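Local coordinates for uncharacterized protein (Legionella pneumophila subsp. pneumophila, PDB 5L1A) that is of unknown function but belongs to the DUF5638 family, the crystallised part being the helical N-terminal half of a protein that probably spans a membrane, at residues T20-F25 / Q37-I42; K43-S48 / V101-F106; N51-E56 / L60-E65; I70-Q75 / E88-T93. All blocks are in the same frame, centred on the assembly; numbering follows the deposited sequence.

Contact 1: T20-F25 / Q37-I42; sequences TQLNQF and QQLNQI
L22 and L39 reach across from helix 8-25 and helix 33-51 and lie antiparallel alongside each other, so that their branches meet flank to flank. The meeting centres on a single methyl of the second leucine. CD1 of L39 lies 3.8 Å from CD1 of L22, and it is only slightly farther, 4.0 Å, from CD2 of L22, so it sits against both arms of the fork. The L39 torsion explains this reach: its CG stands opposite the backbone N (chi1 176°), and the fork is thereby extended toward the neighbouring helix.

I42, one turn after L39, meets the same leucine differently, its side chain standing roughly perpendicular to that of L22. The branch methyl does the touching, with CG2 of I42 4.0 Å from CD1 of L22, whereas the longer CG1 arm leads off elsewhere. CD1 of L22 is thus shared by two residues of the opposing helix. At the border, N23 brings its OD1 to 4.5 Å from CD2 of L39, a marginal approach. That oxygen has its real partner in K43 NZ, one residue beyond I42.

The segment axes are antiparallel, at 163°, but 11.4 Å apart, a wide spacing bridged by long aliphatic side chains. Other helices of this all-helical fold close the buried seam: I70 and F69 of helix 56-77 pack on L22 and I42 respectively, while F106 of helix 97-110 touches both L39 and I42.

Contact 2: K43-S48 / V101-F106; sequences KYFYNS and VIIANF. With I3C (5-amino-2,4,6-triiodobenzene-1,3-dicarboxylic acid), chain D.
The carbonyl oxygen of K43, on the turn that presents F45 and Y46 to I102 and I103, is gripped twice by N47. The backbone N and the side-chain ND2 of N47 approach it from opposite faces of the carbonyl plane, ND2 to K43 O measuring 2.9 Å with a nearly straight 163° N-H angle. ND2 also bonds D19 on helix 8-25. The next carbonyl repeats the pattern, S48 OG lying 2.8 Å from Y44 O.

I103 swings its CG1 away from its own carbonyl carbon (chi1 -70°), which carries CD1 to 3.4 Å from Y46 OH. I102 CD1 rests 4.2 Å from F45 CB. F45 in turn places CD2 over the centre of the Y46 ring, 3.6 Å above its plane, and Y46 stacks on Y66.

The contact packs the second long helix of the all-helical DUF5638 domain on its last. The chain D triiodo compound lies beside V101 and A104, its I3 3.7 Å from A104 CB; F45 belongs to a different ligand site. With segment axes at a signed crossing angle of -134°, dispersion and the hydrophobic effect hold the interface, while the hydrogen bonds of the 43-48 turn run within it and to helix 8-25, none to helix 97-110.

Contact 3: N51-E56 / L60-E65; sequences NKTENE and LEVVEE. With I3C (5-amino-2,4,6-triiodobenzene-1,3-dicarboxylic acid), chain B; I3C (5-amino-2,4,6-triiodobenzene-1,3-dicarboxylic acid), chain E.
E56 and L60 are joined by the backbone hydrogen bond that crosses between the two segments: L60 N lies 2.9 Å from E56 O, with an N-H angle of 151°. It is an ordinary i to i+4 bond of the first turn of helix 56-77. The same oxygen is 3.3 Å from L60 CB, which lies alongside it.

The apolar part is a single methyl pair, T53 CG2 and V62 CG2 at 4.0 Å, the side chains meeting at a slant. T53 holds its hydroxyl between its backbone N and carbonyl carbon (chi1 64°), which leaves CG2 opposite the carbonyl carbon and directed at V62. The hydroxyl itself is hydrogen-bonded to F50 O and to Y5 OH. V62 also packs on A49 and F50 at the end of helix 33-51.

The arrangement is a short connection between consecutive helices: after T53 and E54 the chain reaches N55, the N-cap of helix 56-77, whose side chain caps a backbone N in the first turn while its ND2 bonds D58.

The ligand contacts begin at V62 and continue over E61 and E65, where two molecules of the triiodo dicarboxylic acid, a compound used for phasing crystals, are bound. The amino group N13 of the chain E molecule donates to E65 OE1 at 3.1 Å, with a bent 135° angle, and approaches V62 CG2 to 3.9 Å. The extended side chain of E61 brings OE2 to 3.0 Å from carboxylate O8 of the chain B molecule. O11 of the same molecule lies 3.4 Å from E65 CG.

Contact 4: I70-Q75 / E88-T93; sequences ISLVSQ and ETIKDT. With I3C (5-amino-2,4,6-triiodobenzene-1,3-dicarboxylic acid), chain B.
L72 of helix 56-77 reaches over to T89 and I90 in the C-terminal part of helix 83-90, the next helix in this all-helical fold. The tight part is one methyl: CD1 of L72 sits 3.9 Å from I90 CG2 and 4.0 Å from T89 CB, fitting between two consecutive residues. L72 and I90 run side by side with their ends pointing opposite ways, whereas L72 lies diagonally to T89. With CG of L72 opposite its carbonyl carbon (chi1 -64°), the fork is carried out far enough for CD1 to reach both partners. F107 of helix 97-110 also packs on this leucine, and I103 touches I90, so the apolar core continues beyond the pair.

The outer side is looser. T89 is exposed, and its OG1, 4.2 Å from L72 CD2, makes its hydrogen bond to K85 O in its own helix. On helix 56-77, S71 O accepts from S74 OG (2.7 Å) and from Q75 N, both on the same face of its plane. The chain following I90 borders the chain B triiodo compound. Carboxylate oxygen O12 of that ligand lies 3.4 Å from I90 CG2, the branch that also meets L72, and accepts a hydrogen bond from T93 OG1 at 2.6 Å.

How the contacts relate
From the N terminus, helix 8-25 turns back through a partly disordered loop, and contact 1 closes it against helix 33-51. The next turn of that helix enters contact 2, so the two contacts adjoin along it; contact 2 spans 52 residues to helix 97-110 and ties an early helix to the last. Two smaller closures nest inside this span in series: contact 3 shapes the connection into helix 56-77, and contact 4 joins the far end of that helix to helix 83-90. None of the closures cross. Contacts 1 and 4 meet through F25 and S74, contacts 2 and 4 through F106 and V73, while contacts 3 and 4 share the chain B ligand.

Contact 1: T20-F25 / Q37-I42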
# COMPACT_ATOMS: atom_id res chain seq x y z
N THR A 20 8.53 4.02 4.11
CA THR A 20 9.98 4.02 3.95
C THR A 20 10.43 2.89 3.04
O THR A 20 11.33 3.07 2.21
CB THR A 20 10.65 3.90 5.32
OG1 THR A 20 10.21 4.97 6.16
CG2 THR A 20 12.17 3.95 5.19
N GLN A 21 9.82 1.71 3.18
CA GLN A 21 10.18 0.58 2.33
C GLN A 21 9.88 0.87 0.86
O GLN A 21 10.62 0.43 -0.02
CB GLN A 21 9.44 -0.67 2.79
CG GLN A 21 9.84 -1.92 2.04
CD GLN A 21 11.30 -2.26 2.22
OE1 GLN A 21 11.70 -2.76 3.27
NE2 GLN A 21 12.10 -1.98 1.20
N LEU A 22 8.80 1.60 0.58
CA LEU A 22 8.50 1.98 -0.79
C LEU A 22 9.57 2.90 -1.35
O LEU A 22 10.02 2.72 -2.49
CB LEU A 22 7.12 2.63 -0.88
CG LEU A 22 5.96 1.76 -1.36
CD1 LEU A 22 4.68 2.57 -1.47
CD2 LEU A 22 6.29 1.09 -2.69
N ASN A 23 9.99 3.90 -0.57
CA ASN A 23 11.04 4.81 -1.03
C ASN A 23 12.33 4.05 -1.31
O ASN A 23 13.00 4.30 -2.32
CB ASN A 23 11.29 5.91 0.00
CG ASN A 23 10.08 6.79 0.22
OD1 ASN A 23 9.12 6.76 -0.55
ND2 ASN A 23 10.12 7.60 1.28
N GLN A 24 12.70 3.11 -0.43
CA GLN A 24 13.96 2.39 -0.60
C GLN A 24 13.91 1.46 -1.81
O GLN A 24 14.96 1.18 -2.40
CB GLN A 24 14.29 1.61 0.67
CG GLN A 24 14.60 2.50 1.87
CD GLN A 24 14.86 1.70 3.13
OE1 GLN A 24 14.45 0.55 3.25
NE2 GLN A 24 15.55 2.32 4.09
N PHE A 25 12.73 0.96 -2.17
CA PHE A 25 12.59 0.21 -3.41
C PHE A 25 13.05 1.03 -4.60
O PHE A 25 13.86 0.57 -5.42
CB PHE A 25 11.13 -0.22 -3.61
CG PHE A 25 10.72 -1.40 -2.76
CD1 PHE A 25 11.65 -2.31 -2.29
CD2 PHE A 25 9.38 -1.59 -2.45
CE1 PHE A 25 11.26 -3.39 -1.52
CE2 PHE A 25 8.98 -2.67 -1.67
CZ PHE A 25 9.93 -3.57 -1.21
N GLN A 37 4.13 10.42 -9.22
CA GLN A 37 2.74 10.74 -8.93
C GLN A 37 1.95 9.48 -8.61
O GLN A 37 1.07 9.50 -7.74
CB GLN A 37 2.11 11.48 -10.11
CG GLN A 37 2.70 12.85 -10.36
CD GLN A 37 2.48 13.82 -9.21
OE1 GLN A 37 1.42 13.84 -8.59
NE2 GLN A 37 3.50 14.63 -8.92
N GLN A 38 2.25 8.37 -9.29
CA GLN A 38 1.59 7.11 -8.98
C GLN A 38 2.07 6.57 -7.63
O GLN A 38 1.27 6.03 -6.86
CB GLN A 38 1.85 6.10 -10.09
CG GLN A 38 1.30 6.54 -11.44
CD GLN A 38 1.74 5.64 -12.58
OE1 GLN A 38 2.80 5.02 -12.52
NE2 GLN A 38 0.91 5.55 -13.62
N LEU A 39 3.36 6.72 -7.34
CA LEU A 39 3.88 6.32 -6.03
C LEU A 39 3.23 7.12 -4.91
O LEU A 39 2.81 6.55 -3.89
CB LEU A 39 5.40 6.50 -6.01
CG LEU A 39 6.08 6.22 -4.67
CD1 LEU A 39 5.88 4.77 -4.26
CD2 LEU A 39 7.56 6.56 -4.74
N ASN A 40 3.12 8.44 -5.08
CA ASN A 40 2.47 9.27 -4.07
C ASN A 40 0.99 8.96 -3.95
O ASN A 40 0.42 9.07 -2.87
CB ASN A 40 2.67 10.75 -4.40
CG ASN A 40 4.05 11.25 -4.03
OD1 ASN A 40 4.30 11.64 -2.89
ND2 ASN A 40 4.95 11.25 -5.00
N GLN A 41 0.35 8.58 -5.06
CA GLN A 41 -1.06 8.19 -5.01
C GLN A 41 -1.25 6.94 -4.16
O GLN A 41 -2.19 6.85 -3.37
CB GLN A 41 -1.58 7.98 -6.43
CG GLN A 41 -3.07 7.69 -6.55
CD GLN A 41 -3.51 7.58 -8.00
OE1 GLN A 41 -2.87 6.92 -8.82
NE2 GLN A 41 -4.61 8.25 -8.33
N ILE A 42 -0.35 5.96 -4.31
CA ILE A 42 -0.43 4.74 -3.52
C ILE A 42 -0.27 5.04 -2.04
O ILE A 42 -1.05 4.56 -1.21
CB ILE A 42 0.64 3.73 -4.00
CG1 ILE A 42 0.18 3.05 -5.29
CG2 ILE A 42 0.92 2.70 -2.92
CD1 ILE A 42 -1.10 2.25 -5.14

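Contact 2: K43-S48 / V101-F106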
# COMPACT_ATOMS: atom_id res chain seq x y z
N LYS A 43 0.73 5.84 -1.69
CA LYS A 43 0.96 6.13 -0.27
C LYS A 43 -0.16 6.97 0.31
O LYS A 43 -0.54 6.77 1.47
CB LYS A 43 2.31 6.82 -0.09
CG LYS A 43 3.47 6.00 -0.62
CD LYS A 43 4.76 6.27 0.13
CE LYS A 43 5.27 7.66 -0.14
NZ LYS A 43 6.55 7.89 0.59
N TYR A 44 -0.72 7.88 -0.47
CA TYR A 44 -1.89 8.62 -0.02
C TYR A 44 -3.09 7.70 0.21
O TYR A 44 -3.85 7.90 1.16
CB TYR A 44 -2.24 9.71 -1.04
CG TYR A 44 -3.51 10.46 -0.76
CD1 TYR A 44 -3.54 11.52 0.14
CD2 TYR A 44 -4.70 10.11 -1.39
CE1 TYR A 44 -4.71 12.21 0.39
CE2 TYR A 44 -5.87 10.78 -1.14
CZ TYR A 44 -5.87 11.84 -0.25
OH TYR A 44 -7.04 12.51 -0.01
N PHE A 45 -3.25 6.67 -0.63
CA PHE A 45 -4.38 5.76 -0.50
C PHE A 45 -4.36 5.02 0.84
O PHE A 45 -5.38 4.94 1.53
CB PHE A 45 -4.39 4.76 -1.66
CG PHE A 45 -5.38 3.64 -1.49
CD1 PHE A 45 -6.72 3.83 -1.79
CD2 PHE A 45 -4.97 2.40 -1.03
CE1 PHE A 45 -7.63 2.80 -1.64
CE2 PHE A 45 -5.88 1.37 -0.88
CZ PHE A 45 -7.21 1.57 -1.18
N TYR A 46 -3.21 4.47 1.22
CA TYR A 46 -3.16 3.67 2.44
C TYR A 46 -3.11 4.53 3.69
O TYR A 46 -3.76 4.22 4.69
CB TYR A 46 -1.97 2.71 2.39
CG TYR A 46 -2.14 1.60 1.40
CD1 TYR A 46 -2.99 0.53 1.67
CD2 TYR A 46 -1.47 1.61 0.19
CE1 TYR A 46 -3.15 -0.50 0.75
CE2 TYR A 46 -1.62 0.59 -0.73
CZ TYR A 46 -2.46 -0.46 -0.44
OH TYR A 46 -2.62 -1.48 -1.36
N ASN A 47 -2.34 5.62 3.65
CA ASN A 47 -2.29 6.53 4.79
C ASN A 47 -3.65 7.17 5.06
O ASN A 47 -4.09 7.23 6.22
CB ASN A 47 -1.22 7.59 4.58
CG ASN A 47 0.17 7.09 4.95
OD1 ASN A 47 0.58 7.18 6.11
ND2 ASN A 47 0.90 6.57 3.97
N SER A 48 -4.34 7.63 4.01
CA SER A 48 -5.66 8.22 4.21
C SER A 48 -6.66 7.19 4.71
O SER A 48 -7.55 7.52 5.50
CB SER A 48 -6.18 8.85 2.92
OG SER A 48 -5.33 9.88 2.46
N VAL A 101 -7.75 -0.09 -9.82
CA VAL A 101 -7.09 0.51 -10.98
C VAL A 101 -5.68 0.97 -10.62
O VAL A 101 -4.71 0.67 -11.32
CB VAL A 101 -7.94 1.66 -11.54
CG1 VAL A 101 -7.17 2.40 -12.62
CG2 VAL A 101 -9.25 1.13 -12.08
N ILE A 102 -5.55 1.71 -9.51
CA ILE A 102 -4.24 2.27 -9.16
C ILE A 102 -3.29 1.17 -8.69
O ILE A 102 -2.08 1.26 -8.92
CB ILE A 102 -4.39 3.39 -8.11
CG1 ILE A 102 -4.97 2.84 -6.81
CG2 ILE A 102 -5.27 4.51 -8.65
CD1 ILE A 102 -5.16 3.90 -5.74
N ILE A 103 -3.81 0.13 -8.04
CA ILE A 103 -2.94 -0.93 -7.54
C ILE A 103 -2.48 -1.83 -8.68
O ILE A 103 -1.32 -2.25 -8.72
CB ILE A 103 -3.65 -1.72 -6.43
CG1 ILE A 103 -3.80 -0.87 -5.17
CG2 ILE A 103 -2.88 -2.99 -6.11
CD1 ILE A 103 -4.65 -1.51 -4.10
N ALA A 104 -3.38 -2.15 -9.61
CA ALA A 104 -2.97 -2.95 -10.76
C ALA A 104 -1.99 -2.19 -11.65
O ALA A 104 -1.02 -2.77 -12.14
CB ALA A 104 -4.20 -3.37 -11.57
N ASN A 105 -2.24 -0.90 -11.86
CA ASN A 105 -1.31 -0.09 -12.65
C ASN A 105 0.06 -0.02 -11.99
O ASN A 105 1.09 -0.08 -12.67
CB ASN A 105 -1.88 1.31 -12.87
CG ASN A 105 -0.90 2.24 -13.56
OD1 ASN A 105 -0.12 2.93 -12.90
ND2 ASN A 105 -0.94 2.26 -14.89
N PHE A 106 0.10 0.10 -10.66
CA PHE A 106 1.39 0.20 -9.98
C PHE A 106 2.17 -1.11 -10.08
O PHE A 106 3.40 -1.08 -10.18
CB PHE A 106 1.21 0.62 -8.52
CG PHE A 106 2.49 1.03 -7.85
CD1 PHE A 106 3.01 2.31 -8.03
CD2 PHE A 106 3.18 0.15 -7.02
CE1 PHE A 106 4.18 2.70 -7.41
CE2 PHE A 106 4.36 0.53 -6.40
CZ PHE A 106 4.86 1.80 -6.59
I3 I3C D . -7.80 -3.18 -12.47
I2 I3C D . -10.50 -0.14 -17.08
I1 I3C D . -13.71 -4.25 -13.68
O8 I3C D . -11.22 -4.10 -11.09
O9 I3C D . -10.39 -5.66 -12.39
C10 I3C D . -13.13 -1.97 -16.06
N13 I3C D . -8.25 -1.16 -14.98
C1 I3C D . -10.74 -3.50 -13.32
C6 I3C D . -9.48 -2.78 -13.62
C5 I3C D . -9.42 -1.80 -14.72
C4 I3C D . -10.63 -1.53 -15.53
C3 I3C D . -11.90 -2.25 -15.24
C2 I3C D . -11.95 -3.23 -14.13
C7 I3C D . -10.79 -4.49 -12.20
O11 I3C D . -13.63 -2.88 -16.74
O12 I3C D . -13.61 -0.82 -16.04

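Contact 3: N51-E56 / L60-E65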
# COMPACT_ATOMS: atom_id res chain seq x y z
N ASN A 51 -6.09 6.78 8.49
CA ASN A 51 -6.53 7.94 9.25
C ASN A 51 -8.05 8.03 9.36
O ASN A 51 -8.55 8.74 10.24
CB ASN A 51 -5.99 9.23 8.62
CG ASN A 51 -4.48 9.29 8.61
OD1 ASN A 51 -3.82 8.68 9.46
ND2 ASN A 51 -3.93 10.03 7.66
N LYS A 52 -8.78 7.36 8.48
CA LYS A 52 -10.24 7.34 8.58
C LYS A 52 -10.75 6.24 9.50
O LYS A 52 -11.94 6.26 9.83
CB LYS A 52 -10.86 7.17 7.18
CG LYS A 52 -10.67 8.38 6.27
CD LYS A 52 -11.21 8.11 4.87
CE LYS A 52 -10.48 6.95 4.20
NZ LYS A 52 -10.87 6.77 2.78
N THR A 53 -9.91 5.30 9.91
CA THR A 53 -10.34 4.26 10.82
C THR A 53 -10.71 4.87 12.17
O THR A 53 -10.16 5.89 12.59
CB THR A 53 -9.25 3.20 10.99
OG1 THR A 53 -8.10 3.78 11.61
CG2 THR A 53 -8.86 2.61 9.65
N GLU A 54 -11.66 4.23 12.85
CA GLU A 54 -12.17 4.74 14.11
C GLU A 54 -12.03 3.75 15.26
O GLU A 54 -12.34 4.10 16.40
CB GLU A 54 -13.63 5.15 13.96
CG GLU A 54 -13.88 6.03 12.75
CD GLU A 54 -15.26 6.65 12.75
OE1 GLU A 54 -15.65 7.24 13.78
OE2 GLU A 54 -15.96 6.52 11.72
N ASN A 55 -11.58 2.53 14.99
CA ASN A 55 -11.31 1.53 16.01
C ASN A 55 -10.06 0.76 15.60
O ASN A 55 -9.64 0.79 14.44
CB ASN A 55 -12.49 0.56 16.19
CG ASN A 55 -12.74 -0.27 14.95
OD1 ASN A 55 -12.13 -1.33 14.78
ND2 ASN A 55 -13.62 0.20 14.08
N GLU A 56 -9.46 0.06 16.57
CA GLU A 56 -8.17 -0.56 16.34
C GLU A 56 -8.25 -1.72 15.35
O GLU A 56 -7.27 -1.99 14.65
CB GLU A 56 -7.57 -1.04 17.67
CG GLU A 56 -6.11 -1.48 17.56
CD GLU A 56 -5.52 -1.91 18.89
OE1 GLU A 56 -6.16 -1.66 19.94
OE2 GLU A 56 -4.43 -2.51 18.89
N LEU A 60 -5.90 -1.89 12.13
CA LEU A 60 -5.02 -3.04 11.94
C LEU A 60 -5.22 -3.67 10.57
O LEU A 60 -4.26 -4.14 9.95
CB LEU A 60 -5.25 -4.06 13.05
CG LEU A 60 -4.44 -5.36 12.99
CD1 LEU A 60 -2.96 -5.06 12.98
CD2 LEU A 60 -4.79 -6.26 14.16
N GLU A 61 -6.46 -3.69 10.07
CA GLU A 61 -6.72 -4.30 8.77
C GLU A 61 -6.10 -3.49 7.64
O GLU A 61 -5.63 -4.05 6.64
CB GLU A 61 -8.22 -4.48 8.56
CG GLU A 61 -8.58 -5.22 7.27
CD GLU A 61 -10.07 -5.50 7.13
OE1 GLU A 61 -10.83 -5.18 8.07
OE2 GLU A 61 -10.48 -6.03 6.08
N VAL A 62 -6.10 -2.16 7.76
CA VAL A 62 -5.48 -1.31 6.75
C VAL A 62 -3.96 -1.45 6.80
O VAL A 62 -3.30 -1.53 5.76
CB VAL A 62 -5.91 0.15 6.95
CG1 VAL A 62 -5.14 1.07 6.02
CG2 VAL A 62 -7.41 0.29 6.72
N VAL A 63 -3.39 -1.48 8.00
CA VAL A 63 -1.94 -1.63 8.13
C VAL A 63 -1.49 -2.97 7.56
O VAL A 63 -0.48 -3.05 6.86
CB VAL A 63 -1.52 -1.47 9.61
CG1 VAL A 63 -0.09 -1.96 9.82
CG2 VAL A 63 -1.64 -0.01 10.03
N GLU A 64 -2.24 -4.04 7.84
CA GLU A 64 -1.93 -5.34 7.25
C GLU A 64 -2.08 -5.31 5.73
O GLU A 64 -1.29 -5.93 5.01
CB GLU A 64 -2.83 -6.42 7.85
CG GLU A 64 -2.50 -6.75 9.30
CD GLU A 64 -3.53 -7.65 9.94
OE1 GLU A 64 -4.59 -7.91 9.32
OE2 GLU A 64 -3.29 -8.12 11.07
N GLU A 65 -3.09 -4.59 5.23
CA GLU A 65 -3.29 -4.52 3.78
C GLU A 65 -2.14 -3.79 3.10
O GLU A 65 -1.70 -4.19 2.02
CB GLU A 65 -4.62 -3.85 3.47
CG GLU A 65 -4.97 -3.81 1.99
CD GLU A 65 -5.98 -2.73 1.66
OE1 GLU A 65 -6.16 -1.82 2.49
OE2 GLU A 65 -6.58 -2.79 0.57
I3 I3C B . -8.62 -12.02 4.73
I2 I3C B . -4.54 -10.59 0.37
I1 I3C B . -7.91 -6.16 2.95
O8 I3C B . -8.78 -8.47 5.80
O9 I3C B . -10.30 -8.69 4.24
C10 I3C B . -5.70 -7.56 0.97
N13 I3C B . -6.30 -12.34 2.45
C1 I3C B . -8.07 -9.18 3.65
C6 I3C B . -7.69 -10.61 3.53
C5 I3C B . -6.65 -11.03 2.57
C4 I3C B . -6.00 -10.01 1.73
C3 I3C B . -6.36 -8.58 1.83
C2 I3C B . -7.40 -8.18 2.80
C7 I3C B . -9.12 -8.75 4.63
O11 I3C B . -4.60 -7.08 1.34
O12 I3C B . -6.26 -7.21 -0.09
I3 I3C E . -8.70 -2.65 4.18
I2 I3C E . -9.97 2.87 1.47
I1 I3C E . -14.43 -1.22 2.52
O8 I3C E . -12.38 -3.04 4.91
O9 I3C E . -11.89 -3.96 2.98
C10 I3C E . -12.93 1.60 1.51
N13 I3C E . -8.24 0.40 2.89
C1 I3C E . -11.45 -1.64 3.24
C6 I3C E . -10.02 -1.27 3.33
C5 I3C E . -9.55 0.05 2.81
C4 I3C E . -10.53 1.00 2.21
C3 I3C E . -11.96 0.63 2.13
C2 I3C E . -12.42 -0.69 2.63
C7 I3C E . -11.94 -2.96 3.74
O11 I3C E . -13.06 1.59 0.27
O12 I3C E . -13.57 2.38 2.24

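Contact 4: I70-Q75 / E88-T93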
# COMPACT_ATOMS: atom_id res chain seq x y z
N ILE A 70 3.13 -4.12 0.11
CA ILE A 70 4.57 -3.93 0.04
C ILE A 70 5.26 -5.23 -0.36
O ILE A 70 6.18 -5.23 -1.18
CB ILE A 70 5.10 -3.40 1.39
CG1 ILE A 70 4.60 -1.98 1.62
CG2 ILE A 70 6.62 -3.45 1.43
CD1 ILE A 70 4.95 -1.04 0.51
N SER A 71 4.82 -6.36 0.22
CA SER A 71 5.40 -7.65 -0.14
C SER A 71 5.21 -7.95 -1.62
O SER A 71 6.11 -8.48 -2.28
CB SER A 71 4.79 -8.76 0.71
OG SER A 71 5.17 -8.63 2.06
N LEU A 72 4.03 -7.61 -2.17
CA LEU A 72 3.78 -7.87 -3.58
C LEU A 72 4.64 -6.99 -4.47
O LEU A 72 5.14 -7.45 -5.51
CB LEU A 72 2.29 -7.65 -3.89
CG LEU A 72 1.34 -8.62 -3.18
CD1 LEU A 72 -0.11 -8.29 -3.53
CD2 LEU A 72 1.67 -10.06 -3.54
N VAL A 73 4.85 -5.73 -4.08
CA VAL A 73 5.72 -4.84 -4.86
C VAL A 73 7.12 -5.42 -4.96
O VAL A 73 7.73 -5.42 -6.03
CB VAL A 73 5.73 -3.43 -4.26
CG1 VAL A 73 6.70 -2.54 -5.03
CG2 VAL A 73 4.34 -2.83 -4.28
N SER A 74 7.66 -5.91 -3.84
CA SER A 74 9.01 -6.47 -3.86
C SER A 74 9.08 -7.69 -4.77
O SER A 74 10.06 -7.86 -5.51
CB SER A 74 9.47 -6.81 -2.45
OG SER A 74 8.65 -7.81 -1.86
N GLN A 75 8.05 -8.53 -4.75
CA GLN A 75 8.05 -9.72 -5.60
C GLN A 75 7.97 -9.34 -7.08
O GLN A 75 8.58 -10.01 -7.93
CB GLN A 75 6.90 -10.64 -5.22
CG GLN A 75 6.96 -11.16 -3.80
CD GLN A 75 5.70 -11.91 -3.42
OE1 GLN A 75 5.18 -12.70 -4.19
NE2 GLN A 75 5.21 -11.65 -2.21
N GLU A 88 -3.94 -10.49 -8.95
CA GLU A 88 -4.84 -11.57 -8.57
C GLU A 88 -4.87 -11.78 -7.06
O GLU A 88 -5.90 -12.19 -6.51
CB GLU A 88 -4.40 -12.88 -9.23
CG GLU A 88 -4.91 -13.12 -10.64
CD GLU A 88 -4.52 -14.49 -11.14
OE1 GLU A 88 -3.62 -15.10 -10.52
OE2 GLU A 88 -5.10 -14.96 -12.14
N THR A 89 -3.76 -11.50 -6.37
CA THR A 89 -3.66 -11.79 -4.95
C THR A 89 -4.59 -10.93 -4.11
O THR A 89 -5.04 -11.37 -3.05
CB THR A 89 -2.21 -11.60 -4.48
OG1 THR A 89 -1.33 -12.29 -5.36
CG2 THR A 89 -2.04 -12.15 -3.08
N ILE A 90 -4.90 -9.71 -4.56
CA ILE A 90 -5.62 -8.75 -3.73
C ILE A 90 -6.88 -8.21 -4.39
O ILE A 90 -7.57 -7.39 -3.78
CB ILE A 90 -4.70 -7.59 -3.30
CG1 ILE A 90 -3.91 -7.03 -4.48
CG2 ILE A 90 -3.75 -8.05 -2.20
CD1 ILE A 90 -4.65 -6.02 -5.33
N LYS A 91 -7.21 -8.64 -5.61
CA LYS A 91 -8.35 -8.03 -6.30
C LYS A 91 -9.68 -8.36 -5.63
O LYS A 91 -10.58 -7.52 -5.61
CB LYS A 91 -8.37 -8.46 -7.77
CG LYS A 91 -8.52 -9.96 -8.00
CD LYS A 91 -8.60 -10.29 -9.48
CE LYS A 91 -8.84 -11.77 -9.70
NZ LYS A 91 -8.79 -12.14 -11.14
N ASP A 92 -9.81 -9.56 -5.06
CA ASP A 92 -11.08 -9.96 -4.46
C ASP A 92 -11.31 -9.29 -3.11
O ASP A 92 -12.46 -9.09 -2.71
CB ASP A 92 -11.15 -11.48 -4.28
CG ASP A 92 -11.03 -12.23 -5.59
OD1 ASP A 92 -11.21 -11.61 -6.67
OD2 ASP A 92 -10.75 -13.44 -5.55
N THR A 93 -10.24 -8.95 -2.39
CA THR A 93 -10.34 -8.29 -1.10
C THR A 93 -10.25 -6.78 -1.21
O THR A 93 -10.28 -6.09 -0.18
CB THR A 93 -9.26 -8.82 -0.16
OG1 THR A 93 -8.01 -8.90 -0.86
CG2 THR A 93 -9.63 -10.19 0.38
I3 I3C B . -8.62 -12.02 4.73
I2 I3C B . -4.54 -10.59 0.37
I1 I3C B . -7.91 -6.16 2.95
O8 I3C B . -8.78 -8.47 5.80
O9 I3C B . -10.30 -8.69 4.24
C10 I3C B . -5.70 -7.56 0.97
N13 I3C B . -6.30 -12.34 2.45
C1 I3C B . -8.07 -9.18 3.65
C6 I3C B . -7.69 -10.61 3.53
C5 I3C B . -6.65 -11.03 2.57
C4 I3C B . -6.00 -10.01 1.73
C3 I3C B . -6.36 -8.58 1.83
C2 I3C B . -7.40 -8.18 2.80
C7 I3C B . -9.12 -8.75 4.63
O11 I3C B . -4.60 -7.08 1.34
O12 I3C B . -6.26 -7.21 -0.09